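Local coordinates for terminal uridylyltransferase 1 (Trypanosoma brucei, PDB 5HZD), which catalyses the transfer of uridylyl groups from UTP to the 3' ends of guide RNAs, ribosomal RNAs and some mRNAs in mitochondrial RNA processing, at residues Thr298-Tyr303 with Met342-Leu347; Val348-Val353 with Phe403-Phe408; Leu214-Val219 with Asp238-Thr243; Cys256-Ala261 with Leu265-Gln270. One frame throughout, in Å; residues are numbered along the deposited sequence. Where two conformers were deposited one is given.

Contact 1 (Thr298-Tyr303 with Met342-Leu347)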
loop_
_atom_site.group_PDB
_atom_site.type_symbol
_atom_site.label_atom_id
_atom_site.label_comp_id
_atom_site.label_asym_id
_atom_site.label_seq_id
_atom_site.Cartn_x
_atom_site.Cartn_y
_atom_site.Cartn_z
ATOM N N THR A 298 9.102 2.323 -3.680
ATOM C CA THR A 298 10.230 1.996 -4.522
ATOM C C THR A 298 11.356 1.397 -3.666
ATOM O O THR A 298 12.011 0.437 -4.089
ATOM C CB THR A 298 10.691 3.252 -5.275
ATOM O OG1 THR A 298 9.591 3.744 -6.057
ATOM C CG2 THR A 298 11.854 2.934 -6.178
ATOM N N LEU A 299 11.534 1.895 -2.442
ATOM C CA LEU A 299 12.517 1.274 -1.534
ATOM C C LEU A 299 12.119 -0.174 -1.205
ATOM O O LEU A 299 12.975 -1.087 -1.259
ATOM C CB LEU A 299 12.590 2.072 -0.227
ATOM C CG LEU A 299 13.554 1.487 0.823
ATOM C CD1 LEU A 299 14.968 1.372 0.282
ATOM C CD2 LEU A 299 13.488 2.367 2.088
ATOM N N LEU A 300 10.834 -0.373 -0.889
ATOM C CA LEU A 300 10.341 -1.721 -0.596
ATOM C C LEU A 300 10.576 -2.617 -1.784
ATOM O O LEU A 300 11.040 -3.740 -1.607
ATOM C CB LEU A 300 8.849 -1.744 -0.212
ATOM C CG LEU A 300 8.483 -1.016 1.096
ATOM C CD1 LEU A 300 7.027 -1.143 1.352
ATOM C CD2 LEU A 300 9.238 -1.621 2.282
ATOM N N ARG A 301 10.272 -2.142 -2.997
ATOM C CA ARG A 301 10.408 -3.000 -4.178
ATOM C C ARG A 301 11.834 -3.495 -4.369
ATOM O O ARG A 301 12.066 -4.697 -4.645
ATOM C CB ARG A 301 9.931 -2.250 -5.423
ATOM C CG ARG A 301 9.829 -3.132 -6.630
ATOM C CD ARG A 301 9.468 -2.309 -7.852
ATOM N NE ARG A 301 9.621 -3.148 -9.037
ATOM C CZ ARG A 301 10.760 -3.307 -9.729
ATOM N NH1 ARG A 301 11.873 -2.645 -9.402
ATOM N NH2 ARG A 301 10.784 -4.134 -10.765
ATOM N N LYS A 302 12.809 -2.610 -4.193
ATOM C CA LYS A 302 14.201 -2.987 -4.378
ATOM C C LYS A 302 14.607 -4.083 -3.389
ATOM O O LYS A 302 15.199 -5.101 -3.778
ATOM C CB LYS A 302 15.066 -1.742 -4.221
ATOM C CG LYS A 302 16.499 -1.952 -4.601
ATOM C CD LYS A 302 17.223 -0.605 -4.681
ATOM C CE LYS A 302 18.689 -0.777 -5.047
ATOM N NZ LYS A 302 18.908 -1.366 -6.410
ATOM N N TYR A 303 14.247 -3.911 -2.122
ATOM C CA TYR A 303 14.507 -4.966 -1.149
ATOM C C TYR A 303 13.757 -6.270 -1.439
ATOM O O TYR A 303 14.348 -7.360 -1.407
ATOM C CB TYR A 303 14.120 -4.470 0.249
ATOM C CG TYR A 303 15.216 -3.744 0.986
ATOM C CD1 TYR A 303 16.371 -4.428 1.381
ATOM C CD2 TYR A 303 15.068 -2.420 1.373
ATOM C CE1 TYR A 303 17.368 -3.789 2.132
ATOM C CE2 TYR A 303 16.087 -1.770 2.129
ATOM C CZ TYR A 303 17.208 -2.480 2.494
ATOM O OH TYR A 303 18.183 -1.848 3.258
ATOM N N MET A 342 10.186 -4.431 9.583
ATOM C CA MET A 342 10.629 -5.502 10.459
ATOM C C MET A 342 11.156 -6.685 9.643
ATOM O O MET A 342 12.194 -7.243 9.964
ATOM C CB MET A 342 9.498 -6.010 11.360
ATOM C CG MET A 342 9.073 -5.011 12.415
ATOM S SD MET A 342 7.861 -5.741 13.531
ATOM C CE MET A 342 8.799 -7.057 14.297
ATOM N N TRP A 343 10.429 -7.091 8.613
ATOM C CA TRP A 343 10.835 -8.243 7.824
ATOM C C TRP A 343 12.127 -7.953 7.090
ATOM O O TRP A 343 13.062 -8.756 7.110
ATOM C CB TRP A 343 9.678 -8.529 6.851
ATOM C CG TRP A 343 9.922 -9.520 5.739
ATOM C CD1 TRP A 343 9.776 -9.275 4.402
ATOM C CD2 TRP A 343 10.198 -10.934 5.855
ATOM N NE1 TRP A 343 9.992 -10.440 3.678
ATOM C CE2 TRP A 343 10.238 -11.464 4.551
ATOM C CE3 TRP A 343 10.444 -11.787 6.935
ATOM C CZ2 TRP A 343 10.491 -12.804 4.291
ATOM C CZ3 TRP A 343 10.691 -13.139 6.667
ATOM C CH2 TRP A 343 10.739 -13.624 5.356
ATOM N N ILE A 344 12.214 -6.798 6.454
ATOM C CA ILE A 344 13.424 -6.489 5.678
ATOM C C ILE A 344 14.650 -6.334 6.587
ATOM O O ILE A 344 15.743 -6.791 6.239
ATOM C CB ILE A 344 13.222 -5.227 4.891
ATOM C CG1 ILE A 344 12.209 -5.532 3.789
ATOM C CG2 ILE A 344 14.529 -4.784 4.259
ATOM C CD1 ILE A 344 11.645 -4.262 3.128
ATOM N N TYR A 345 14.470 -5.700 7.749
ATOM C CA TYR A 345 15.601 -5.539 8.677
ATOM C C TYR A 345 16.136 -6.903 9.078
ATOM O O TYR A 345 17.353 -7.119 9.102
ATOM C CB TYR A 345 15.177 -4.750 9.922
ATOM C CG TYR A 345 16.238 -4.657 10.981
ATOM C CD1 TYR A 345 17.278 -3.745 10.866
ATOM C CD2 TYR A 345 16.183 -5.493 12.103
ATOM C CE1 TYR A 345 18.283 -3.656 11.875
ATOM C CE2 TYR A 345 17.150 -5.405 13.100
ATOM C CZ TYR A 345 18.187 -4.497 12.969
ATOM O OH TYR A 345 19.164 -4.423 13.937
ATOM N N TYR A 346 15.230 -7.825 9.378
ATOM C CA TYR A 346 15.630 -9.212 9.656
ATOM C C TYR A 346 16.392 -9.825 8.470
ATOM O O TYR A 346 17.456 -10.448 8.651
ATOM C CB TYR A 346 14.394 -10.031 10.023
ATOM C CG TYR A 346 14.547 -11.521 9.824
ATOM C CD1 TYR A 346 15.311 -12.288 10.699
ATOM C CD2 TYR A 346 13.912 -12.145 8.771
ATOM C CE1 TYR A 346 15.415 -13.664 10.536
ATOM C CE2 TYR A 346 14.019 -13.509 8.577
ATOM C CZ TYR A 346 14.790 -14.257 9.449
ATOM O OH TYR A 346 14.873 -15.628 9.271
ATOM N N LEU A 347 15.867 -9.678 7.255
ATOM C CA LEU A 347 16.550 -10.219 6.088
ATOM C C LEU A 347 17.945 -9.645 5.937
ATOM O O LEU A 347 18.871 -10.379 5.561
ATOM C CB LEU A 347 15.744 -9.955 4.790
ATOM C CG LEU A 347 14.359 -10.619 4.728
ATOM C CD1 LEU A 347 13.652 -10.226 3.416
ATOM C CD2 LEU A 347 14.469 -12.163 4.879
#
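Ile-344 meets Tyr-303 and Leu-300 in a wholly apolar contact between helices 292-304 and 336-349. The main interaction is a CH-pi contact: Ile-344 CG2 stands over the centre of one face of the Tyr-303 ring, 3.5 Å from its centroid and only 13° off the ring normal. The nearest ring carbon is Tyr-303 CD1, 3.4 Å from Ile-344 CG2. The branch is aimed by the first torsion of Ile-344, which places CG1 beside the backbone N (chi1 -70°) and CG2 opposite it, toward the Tyr-303 ring. The second kind is aliphatic. Ile-344 CD1, at the end of the CG1 branch, lies 3.7 Å from Leu-300 CD2, the two side chains crossing at about a right angle. The same Ile-344 CD1 reaches 3.8 Å from Tyr-303 CB, so one isoleucine touches residues three apart, nearly a turn, on the opposing helix. Ile-344 was modelled in two conformers, and these distances hold for one of them. The hydroxyl of Tyr-303 takes no part, being hydrogen-bonded to the backbone N of Val-356, a bond that ties down the far end of the ring. Around this pair of helices, Leu-300 also rests on Asn-340 and on the UTP-binding Tyr-337 of helix 336-349, while Trp-343 of that helix leans on helix 310-324 and Met-342 and Tyr-346 on Phe-402 of helix 385-409.

Contact 2 (Val348-Val353 with Phe403-Phe408)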
loop_
_atom_site.group_PDB
_atom_site.type_symbol
_atom_site.label_atom_id
_atom_site.label_comp_id
_atom_site.label_asym_id
_atom_site.label_seq_id
_atom_site.Cartn_x
_atom_site.Cartn_y
_atom_site.Cartn_z
ATOM N N VAL A 348 18.115 -8.345 6.189
ATOM C CA VAL A 348 19.424 -7.739 6.027
ATOM C C VAL A 348 20.352 -8.247 7.107
ATOM O O VAL A 348 21.489 -8.640 6.825
ATOM C CB VAL A 348 19.333 -6.209 6.130
ATOM C CG1 VAL A 348 20.756 -5.596 6.268
ATOM C CG2 VAL A 348 18.591 -5.630 4.937
ATOM N N GLN A 349 19.876 -8.273 8.356
ATOM C CA GLN A 349 20.768 -8.598 9.483
ATOM C C GLN A 349 21.228 -10.035 9.406
ATOM O O GLN A 349 22.347 -10.364 9.829
ATOM C CB GLN A 349 20.112 -8.294 10.836
ATOM C CG GLN A 349 19.902 -6.830 11.073
ATOM C CD GLN A 349 21.186 -6.042 11.022
ATOM O OE1 GLN A 349 22.184 -6.436 11.626
ATOM N NE2 GLN A 349 21.176 -4.911 10.309
ATOM N N LYS A 350 20.387 -10.885 8.835
ATOM C CA LYS A 350 20.695 -12.308 8.689
ATOM C C LYS A 350 21.365 -12.658 7.364
ATOM O O LYS A 350 21.713 -13.816 7.129
ATOM C CB LYS A 350 19.433 -13.156 8.897
ATOM C CG LYS A 350 18.925 -13.162 10.345
ATOM C CD LYS A 350 19.956 -13.787 11.292
ATOM C CE LYS A 350 19.400 -13.988 12.695
ATOM N NZ LYS A 350 20.468 -14.571 13.575
ATOM N N GLY A 351 21.517 -11.673 6.488
ATOM C CA GLY A 351 22.262 -11.844 5.241
ATOM C C GLY A 351 21.493 -12.452 4.092
ATOM O O GLY A 351 22.086 -12.857 3.106
ATOM N N TYR A 352 20.175 -12.532 4.207
ATOM C CA TYR A 352 19.335 -12.997 3.101
ATOM C C TYR A 352 19.229 -12.027 1.923
ATOM O O TYR A 352 19.005 -12.460 0.777
ATOM C CB TYR A 352 17.915 -13.330 3.582
ATOM C CG TYR A 352 17.815 -14.523 4.472
ATOM C CD1 TYR A 352 17.921 -15.808 3.950
ATOM C CD2 TYR A 352 17.630 -14.370 5.844
ATOM C CE1 TYR A 352 17.818 -16.918 4.771
ATOM C CE2 TYR A 352 17.510 -15.472 6.671
ATOM C CZ TYR A 352 17.607 -16.736 6.124
ATOM O OH TYR A 352 17.503 -17.831 6.942
ATOM N N VAL A 353 19.306 -10.719 2.187
ATOM C CA VAL A 353 19.280 -9.723 1.105
ATOM C C VAL A 353 20.402 -8.716 1.370
ATOM O O VAL A 353 20.752 -8.465 2.525
ATOM C CB VAL A 353 17.949 -8.928 0.993
ATOM C CG1 VAL A 353 16.722 -9.867 0.765
ATOM C CG2 VAL A 353 17.719 -8.062 2.208
ATOM N N PHE A 403 10.288 -14.973 13.386
ATOM C CA PHE A 403 9.639 -15.013 14.702
ATOM C C PHE A 403 10.661 -15.348 15.777
ATOM O O PHE A 403 10.611 -14.792 16.873
ATOM C CB PHE A 403 8.469 -16.004 14.695
ATOM C CG PHE A 403 7.278 -15.482 13.956
ATOM C CD1 PHE A 403 6.476 -14.508 14.537
ATOM C CD2 PHE A 403 6.970 -15.929 12.671
ATOM C CE1 PHE A 403 5.366 -14.020 13.849
ATOM C CE2 PHE A 403 5.876 -15.430 11.993
ATOM C CZ PHE A 403 5.068 -14.482 12.578
ATOM N N TYR A 404 11.611 -16.240 15.481
ATOM C CA TYR A 404 12.677 -16.476 16.448
ATOM C C TYR A 404 13.546 -15.231 16.710
ATOM O O TYR A 404 13.850 -14.915 17.882
ATOM C CB TYR A 404 13.538 -17.679 16.028
ATOM C CG TYR A 404 14.553 -18.070 17.081
ATOM C CD1 TYR A 404 14.203 -18.912 18.123
ATOM C CD2 TYR A 404 15.849 -17.572 17.026
ATOM C CE1 TYR A 404 15.145 -19.256 19.095
ATOM C CE2 TYR A 404 16.779 -17.897 17.980
ATOM C CZ TYR A 404 16.424 -18.749 18.997
ATOM O OH TYR A 404 17.365 -19.072 19.953
ATOM N N PHE A 405 13.941 -14.535 15.640
ATOM C CA PHE A 405 14.774 -13.334 15.750
ATOM C C PHE A 405 14.113 -12.307 16.659
ATOM O O PHE A 405 14.756 -11.767 17.578
ATOM C CB PHE A 405 15.005 -12.763 14.346
ATOM C CG PHE A 405 15.866 -11.534 14.324
ATOM C CD1 PHE A 405 17.234 -11.620 14.529
ATOM C CD2 PHE A 405 15.308 -10.289 14.105
ATOM C CE1 PHE A 405 18.061 -10.469 14.523
ATOM C CE2 PHE A 405 16.124 -9.126 14.079
ATOM C CZ PHE A 405 17.491 -9.217 14.279
ATOM N N TYR A 406 12.824 -12.059 16.446
ATOM C CA TYR A 406 12.190 -11.010 17.234
ATOM C C TYR A 406 11.753 -11.468 18.604
ATOM O O TYR A 406 11.478 -10.640 19.478
ATOM C CB TYR A 406 11.069 -10.336 16.444
ATOM C CG TYR A 406 11.640 -9.440 15.364
ATOM C CD1 TYR A 406 12.427 -8.337 15.703
ATOM C CD2 TYR A 406 11.410 -9.710 14.006
ATOM C CE1 TYR A 406 12.967 -7.506 14.724
ATOM C CE2 TYR A 406 11.942 -8.865 13.008
ATOM C CZ TYR A 406 12.714 -7.778 13.386
ATOM O OH TYR A 406 13.251 -6.950 12.433
ATOM N N SER A 407 11.684 -12.778 18.811
ATOM C CA SER A 407 11.343 -13.265 20.138
ATOM C C SER A 407 12.574 -13.409 21.052
ATOM O O SER A 407 12.463 -13.213 22.262
ATOM C CB SER A 407 10.585 -14.616 20.038
ATOM O OG SER A 407 9.310 -14.509 19.393
ATOM N N PHE A 408 13.747 -13.710 20.488
ATOM C CA PHE A 408 14.930 -14.056 21.308
ATOM C C PHE A 408 16.231 -13.353 20.984
ATOM O O PHE A 408 17.118 -13.278 21.837
ATOM C CB PHE A 408 15.184 -15.577 21.292
ATOM C CG PHE A 408 14.116 -16.362 21.973
ATOM C CD1 PHE A 408 13.953 -16.280 23.343
ATOM C CD2 PHE A 408 13.246 -17.157 21.245
ATOM C CE1 PHE A 408 12.937 -16.985 23.982
ATOM C CE2 PHE A 408 12.243 -17.862 21.861
ATOM C CZ PHE A 408 12.081 -17.784 23.238
#
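Lys-350 and Gln-349 lay aliphatic carbons against the Phe-405 ring in a small, partly buried contact between the C-terminal end of helix 336-349 and the last turns of helix 385-409. Lys-350 CE comes 3.7 Å from Phe-405 CD1, approaching the ring obliquely. The lysine chain bends at chi2 (-63°) and then runs straight, carrying its ammonium group past the ring to a salt bridge with Glu-409. Its CE thus packs on the phenylalanine while its charge is answered on the same helix as that ring. Gln-349 CB adds a looser touch, 4.4 Å from Phe-405 CZ, and its amide NE2 turns off to the carbonyl of Pro-422. On its own helix, Phe-405 puts CD2 over the centre of the Tyr-406 ring, 3.5 Å above the plane. A wider pi-type turn spans 405-408 here, and Ser-407 N and OG both bond to Phe-403 O, from opposite faces of the carbonyl. Beyond Lys-350, Gly-351 is the first residue to leave helical backbone angles; its positive phi (83°) and two bonds back into the last turn make a Schellman motif, the classic C-terminal helix ending.

Contact 3 (Leu214-Val219 with Asp238-Thr243)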
loop_
_atom_site.group_PDB
_atom_site.type_symbol
_atom_site.label_atom_id
_atom_site.label_comp_id
_atom_site.label_asym_id
_atom_site.label_seq_id
_atom_site.Cartn_x
_atom_site.Cartn_y
_atom_site.Cartn_z
ATOM N N LEU A 214 -19.063 19.803 -34.999
ATOM C CA LEU A 214 -18.164 20.359 -33.998
ATOM C C LEU A 214 -17.979 19.387 -32.849
ATOM O O LEU A 214 -16.859 19.199 -32.367
ATOM C CB LEU A 214 -18.664 21.735 -33.502
ATOM C CG LEU A 214 -18.449 22.871 -34.508
ATOM C CD1 LEU A 214 -19.194 24.167 -34.108
ATOM C CD2 LEU A 214 -16.966 23.139 -34.661
ATOM N N LEU A 215 -19.060 18.759 -32.383
ATOM C CA LEU A 215 -18.922 17.818 -31.271
ATOM C C LEU A 215 -18.079 16.623 -31.697
ATOM O O LEU A 215 -17.186 16.179 -30.962
ATOM C CB LEU A 215 -20.293 17.357 -30.761
ATOM C CG LEU A 215 -20.317 16.334 -29.621
ATOM C CD1 LEU A 215 -19.447 16.788 -28.431
ATOM C CD2 LEU A 215 -21.737 15.977 -29.151
ATOM N N GLU A 216 -18.371 16.082 -32.876
ATOM C CA GLU A 216 -17.597 14.932 -33.358
ATOM C C GLU A 216 -16.127 15.309 -33.511
ATOM O O GLU A 216 -15.225 14.504 -33.191
ATOM C CB GLU A 216 -18.149 14.445 -34.695
ATOM C CG GLU A 216 -19.542 13.861 -34.608
ATOM C CD GLU A 216 -20.111 13.518 -35.968
ATOM O OE1 GLU A 216 -19.330 13.045 -36.830
ATOM O OE2 GLU A 216 -21.327 13.727 -36.168
ATOM N N GLY A 217 -15.897 16.526 -33.991
ATOM C CA GLY A 217 -14.558 17.070 -34.142
ATOM C C GLY A 217 -13.815 17.141 -32.823
ATOM O O GLY A 217 -12.632 16.809 -32.759
ATOM N N SER A 218 -14.501 17.594 -31.774
ATOM C CA SER A 218 -13.910 17.669 -30.440
ATOM C C SER A 218 -13.488 16.302 -29.945
ATOM O O SER A 218 -12.409 16.142 -29.339
ATOM C CB SER A 218 -14.906 18.283 -29.454
ATOM O OG SER A 218 -15.021 19.673 -29.673
ATOM N N VAL A 219 -14.343 15.314 -30.179
ATOM C CA VAL A 219 -14.015 13.953 -29.772
ATOM C C VAL A 219 -12.802 13.440 -30.550
ATOM O O VAL A 219 -11.847 12.902 -29.959
ATOM C CB VAL A 219 -15.203 13.019 -29.953
ATOM C CG1 VAL A 219 -14.785 11.580 -29.773
ATOM C CG2 VAL A 219 -16.314 13.400 -28.944
ATOM N N ASP A 238 -30.134 15.191 -30.076
ATOM C CA ASP A 238 -29.778 15.688 -28.741
ATOM C C ASP A 238 -29.044 14.668 -27.896
ATOM O O ASP A 238 -28.850 14.845 -26.691
ATOM C CB ASP A 238 -30.995 16.287 -27.996
ATOM C CG ASP A 238 -32.182 15.332 -27.927
ATOM O OD1 ASP A 238 -32.022 14.131 -28.253
ATOM O OD2 ASP A 238 -33.276 15.793 -27.534
ATOM N N MET A 239 -28.591 13.600 -28.544
ATOM C CA MET A 239 -27.711 12.665 -27.909
ATOM C C MET A 239 -26.769 12.108 -28.955
ATOM O O MET A 239 -27.199 11.681 -30.020
ATOM C CB MET A 239 -28.489 11.528 -27.245
ATOM C CG MET A 239 -27.569 10.496 -26.656
ATOM S SD MET A 239 -28.491 9.119 -25.966
ATOM C CE MET A 239 -29.361 8.545 -27.422
ATOM N N MET A 240 -25.481 12.135 -28.658
ATOM C CA MET A 240 -24.486 11.532 -29.537
ATOM C C MET A 240 -23.780 10.434 -28.774
ATOM O O MET A 240 -23.305 10.628 -27.663
ATOM C CB MET A 240 -23.441 12.543 -30.018
ATOM C CG MET A 240 -22.531 11.972 -31.137
ATOM S SD MET A 240 -21.113 13.019 -31.534
ATOM C CE MET A 240 -19.925 12.480 -30.293
ATOM N N SER A 241 -23.687 9.259 -29.376
ATOM C CA SER A 241 -22.927 8.177 -28.766
ATOM C C SER A 241 -21.644 7.968 -29.557
ATOM O O SER A 241 -21.594 8.265 -30.749
ATOM C CB SER A 241 -23.731 6.882 -28.781
ATOM O OG SER A 241 -24.992 7.052 -28.165
ATOM N N ALA A 242 -20.616 7.462 -28.895
ATOM C CA ALA A 242 -19.346 7.230 -29.565
ATOM C C ALA A 242 -18.701 5.994 -28.980
ATOM O O ALA A 242 -18.657 5.815 -27.748
ATOM C CB ALA A 242 -18.421 8.425 -29.390
ATOM N N THR A 243 -18.197 5.143 -29.866
ATOM C CA THR A 243 -17.376 4.013 -29.466
ATOM C C THR A 243 -15.933 4.323 -29.813
ATOM O O THR A 243 -15.610 4.662 -30.952
ATOM C CB THR A 243 -17.812 2.734 -30.180
ATOM O OG1 THR A 243 -19.146 2.418 -29.777
ATOM C CG2 THR A 243 -16.894 1.571 -29.800
#
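Leu-215 and Met-240 mark one of two places of nearest backbone, their CA atoms 8.6 Å apart, where helix 209-223 covers one face of the four-stranded antiparallel sheet, as in a ferredoxin-like fold. The axes of segments 214-219 and 239-243 come within 10.5 Å at 28°, so helix and strand run roughly in the same direction. Along the strand, Met-240 and Ala-242 turn toward the helix and Met-239 away. Met-240 does nearly all the work. Its CG lies opposite the backbone N (chi1 -170°), and the chain runs straight out from the strand before bending at chi3 to swing CE along the helix. Leu-215 meets it tip to tip, CD2 at 3.8 Å from Met-240 SD. Further along the helix, Val-219 CG2 lies 4.0 Å from Met-240 CE, again end to end. Glu-216 crosses obliquely, bringing its CG to 3.6 Å from Met-240 SD. Val-231 and Trp-233 of the adjacent strand 228-233 flank the methionine as well. The chemistry is therefore that of a thioether packed among aliphatic groups: Glu-216 offers the sulfur a methylene, while its carboxylate OE2 is hydrogen-bonded to Trp-233 NE1, keeping the polar end of the glutamate anchored beside an otherwise apolar interface.

Contact 4 (Cys256-Ala261 with Leu265-Gln270)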
loop_
_atom_site.group_PDB
_atom_site.type_symbol
_atom_site.label_atom_id
_atom_site.label_comp_id
_atom_site.label_asym_id
_atom_site.label_seq_id
_atom_site.Cartn_x
_atom_site.Cartn_y
_atom_site.Cartn_z
ATOM N N CYS A 256 -13.144 15.699 -23.289
ATOM C CA CYS A 256 -13.013 16.773 -24.275
ATOM C C CYS A 256 -13.861 17.966 -23.845
ATOM O O CYS A 256 -14.753 17.851 -23.001
ATOM C CB CYS A 256 -13.370 16.312 -25.699
ATOM S SG CYS A 256 -15.139 16.222 -26.035
ATOM N N SER A 257 -13.561 19.135 -24.388
ATOM C CA SER A 257 -14.404 20.274 -24.082
ATOM C C SER A 257 -15.001 20.824 -25.367
ATOM O O SER A 257 -14.377 21.631 -26.068
ATOM C CB SER A 257 -13.652 21.341 -23.277
ATOM O OG SER A 257 -12.290 21.391 -23.648
ATOM N N PRO A 258 -16.231 20.389 -25.685
ATOM C CA PRO A 258 -16.863 20.814 -26.942
ATOM C C PRO A 258 -17.096 22.318 -26.993
ATOM O O PRO A 258 -17.395 22.927 -25.978
ATOM C CB PRO A 258 -18.209 20.079 -26.922
ATOM C CG PRO A 258 -18.047 18.973 -25.897
ATOM C CD PRO A 258 -17.110 19.527 -24.875
ATOM N N ALA A 259 -16.941 22.907 -28.167
ATOM C CA ALA A 259 -17.254 24.307 -28.380
ATOM C C ALA A 259 -18.264 24.347 -29.501
ATOM O O ALA A 259 -17.905 24.453 -30.677
ATOM C CB ALA A 259 -16.013 25.102 -28.770
ATOM N N LEU A 260 -19.534 24.250 -29.142
ATOM C CA LEU A 260 -20.556 24.151 -30.153
ATOM C C LEU A 260 -20.918 25.556 -30.597
ATOM O O LEU A 260 -20.639 26.539 -29.902
ATOM C CB LEU A 260 -21.760 23.377 -29.612
ATOM C CG LEU A 260 -21.369 21.999 -29.053
ATOM C CD1 LEU A 260 -22.621 21.261 -28.620
ATOM C CD2 LEU A 260 -20.545 21.157 -30.020
ATOM N N ALA A 261 -21.514 25.645 -31.772
ATOM C CA ALA A 261 -21.851 26.941 -32.372
ATOM C C ALA A 261 -23.111 27.562 -31.748
ATOM O O ALA A 261 -23.103 28.755 -31.424
ATOM C CB ALA A 261 -22.004 26.793 -33.870
ATOM N N LEU A 265 -26.059 25.939 -26.173
ATOM C CA LEU A 265 -26.098 24.486 -26.302
ATOM C C LEU A 265 -24.961 23.862 -25.515
ATOM O O LEU A 265 -23.790 24.211 -25.699
ATOM C CB LEU A 265 -26.026 24.096 -27.775
ATOM C CG LEU A 265 -26.198 22.609 -28.109
ATOM C CD1 LEU A 265 -27.633 22.174 -27.771
ATOM C CD2 LEU A 265 -25.961 22.453 -29.593
ATOM N N ARG A 266 -25.290 22.915 -24.643
ATOM C CA ARG A 266 -24.312 22.348 -23.723
ATOM C C ARG A 266 -24.448 20.837 -23.730
ATOM O O ARG A 266 -25.509 20.319 -24.111
ATOM C CB ARG A 266 -24.570 22.833 -22.291
ATOM C CG ARG A 266 -24.521 24.336 -22.147
ATOM C CD ARG A 266 -23.083 24.846 -22.110
ATOM N NE ARG A 266 -23.097 26.304 -21.983
ATOM C CZ ARG A 266 -23.029 27.144 -23.010
ATOM N NH1 ARG A 266 -22.909 26.682 -24.256
ATOM N NH2 ARG A 266 -23.072 28.451 -22.793
ATOM N N THR A 267 -23.397 20.163 -23.300
ATOM C CA THR A 267 -23.375 18.700 -23.207
ATOM C C THR A 267 -23.048 18.207 -21.817
ATOM O O THR A 267 -22.377 18.890 -21.032
ATOM C CB THR A 267 -22.329 18.060 -24.154
ATOM O OG1 THR A 267 -21.005 18.496 -23.798
ATOM C CG2 THR A 267 -22.592 18.417 -25.592
ATOM N N LYS A 268 -23.527 17.007 -21.500
ATOM C CA LYS A 268 -23.027 16.256 -20.353
ATOM C C LYS A 268 -22.643 14.894 -20.904
ATOM O O LYS A 268 -23.220 14.461 -21.913
ATOM C CB LYS A 268 -24.129 16.079 -19.321
ATOM C CG LYS A 268 -24.624 17.381 -18.699
ATOM C CD LYS A 268 -25.722 17.095 -17.667
ATOM C CE LYS A 268 -25.642 18.067 -16.495
ATOM N NZ LYS A 268 -25.692 19.473 -16.962
ATOM N N VAL A 269 -21.678 14.237 -20.274
ATOM C CA VAL A 269 -21.161 12.977 -20.829
ATOM C C VAL A 269 -20.950 11.953 -19.728
ATOM O O VAL A 269 -20.567 12.289 -18.598
ATOM C CB VAL A 269 -19.850 13.218 -21.612
ATOM C CG1 VAL A 269 -18.757 13.692 -20.662
ATOM C CG2 VAL A 269 -19.379 11.936 -22.339
ATOM N N GLN A 270 -21.214 10.690 -20.045
ATOM C CA GLN A 270 -20.844 9.624 -19.123
ATOM C C GLN A 270 -20.708 8.329 -19.907
ATOM O O GLN A 270 -21.031 8.295 -21.086
ATOM C CB GLN A 270 -21.878 9.497 -18.011
ATOM C CG GLN A 270 -23.256 9.095 -18.439
ATOM C CD GLN A 270 -24.196 9.114 -17.248
ATOM O OE1 GLN A 270 -24.150 10.042 -16.436
ATOM N NE2 GLN A 270 -25.027 8.080 -17.115
#
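Pro-258 and Thr-267 make the first touch along the extended loop 256-261, which follows helix 247-254 and turns back beside strand 267-271. Alternate residues face segment 265-270: Ser-257 points away, Pro-258 toward it, Ala-259 away and Leu-260 toward it again. Pro-258 CG lies 3.7 Å from Thr-267 OG1, the two side chains meeting at a slant. Thr-267 OG1 sits between the backbone N and the carbonyl carbon (chi1 62°), which turns the hydroxyl to the proline and leaves the methyl for the next partner on the loop. Strand 267-271 is an edge strand of a four-stranded antiparallel sheet whose beta-alpha-beta-beta-alpha-beta connectivity and strand order are those of a ferredoxin-like fold, and it pairs there with strand 198-203. Helix 209-223 lies against the loop as well: Leu-215 touches Pro-258, and Asp-211 touches Leu-260. After Ala-259, Leu-260 gives the main apolar contact, its CD1 branch lying 3.7 Å from Leu-265 CD2 and 3.9 Å from Leu-265 CG. The same Leu-260 CD1 is 4.2 Å from Thr-267 CG2, so one methyl spans two residues that project to the same side, with Arg-266 between them turned away. Arg-266 NH1 folds back to bond Leu-265 O at 3.0 Å, from well above the carbonyl plane and bent at the hydrogen (139°).

How the contacts relate
The contacts form two pairs on opposite sides of the chain's centre, contacts 1 and 3 being about 50 Å apart between centres. Contacts 1 and 2 share helix 336-349, their centres 12 Å apart, and are tied by a probable hydrogen bond from Tyr-406 OH to Met-342 O (2.7 Å); Val-348 also packs on the Tyr-303 ring. Contact 1 adjoins the UTP site, the nearest side-chain atoms of Leu-300 and Tyr-337 about 4 Å apart, whereas contacts 2, 3 and 4 lie away from the UTP, metal and RNA sites. Contacts 3 and 4, centres 8 Å apart, touch and reach the same antiparallel sheet, which falls in sequence between strands 174-177 and 285-288 of the mixed sheet.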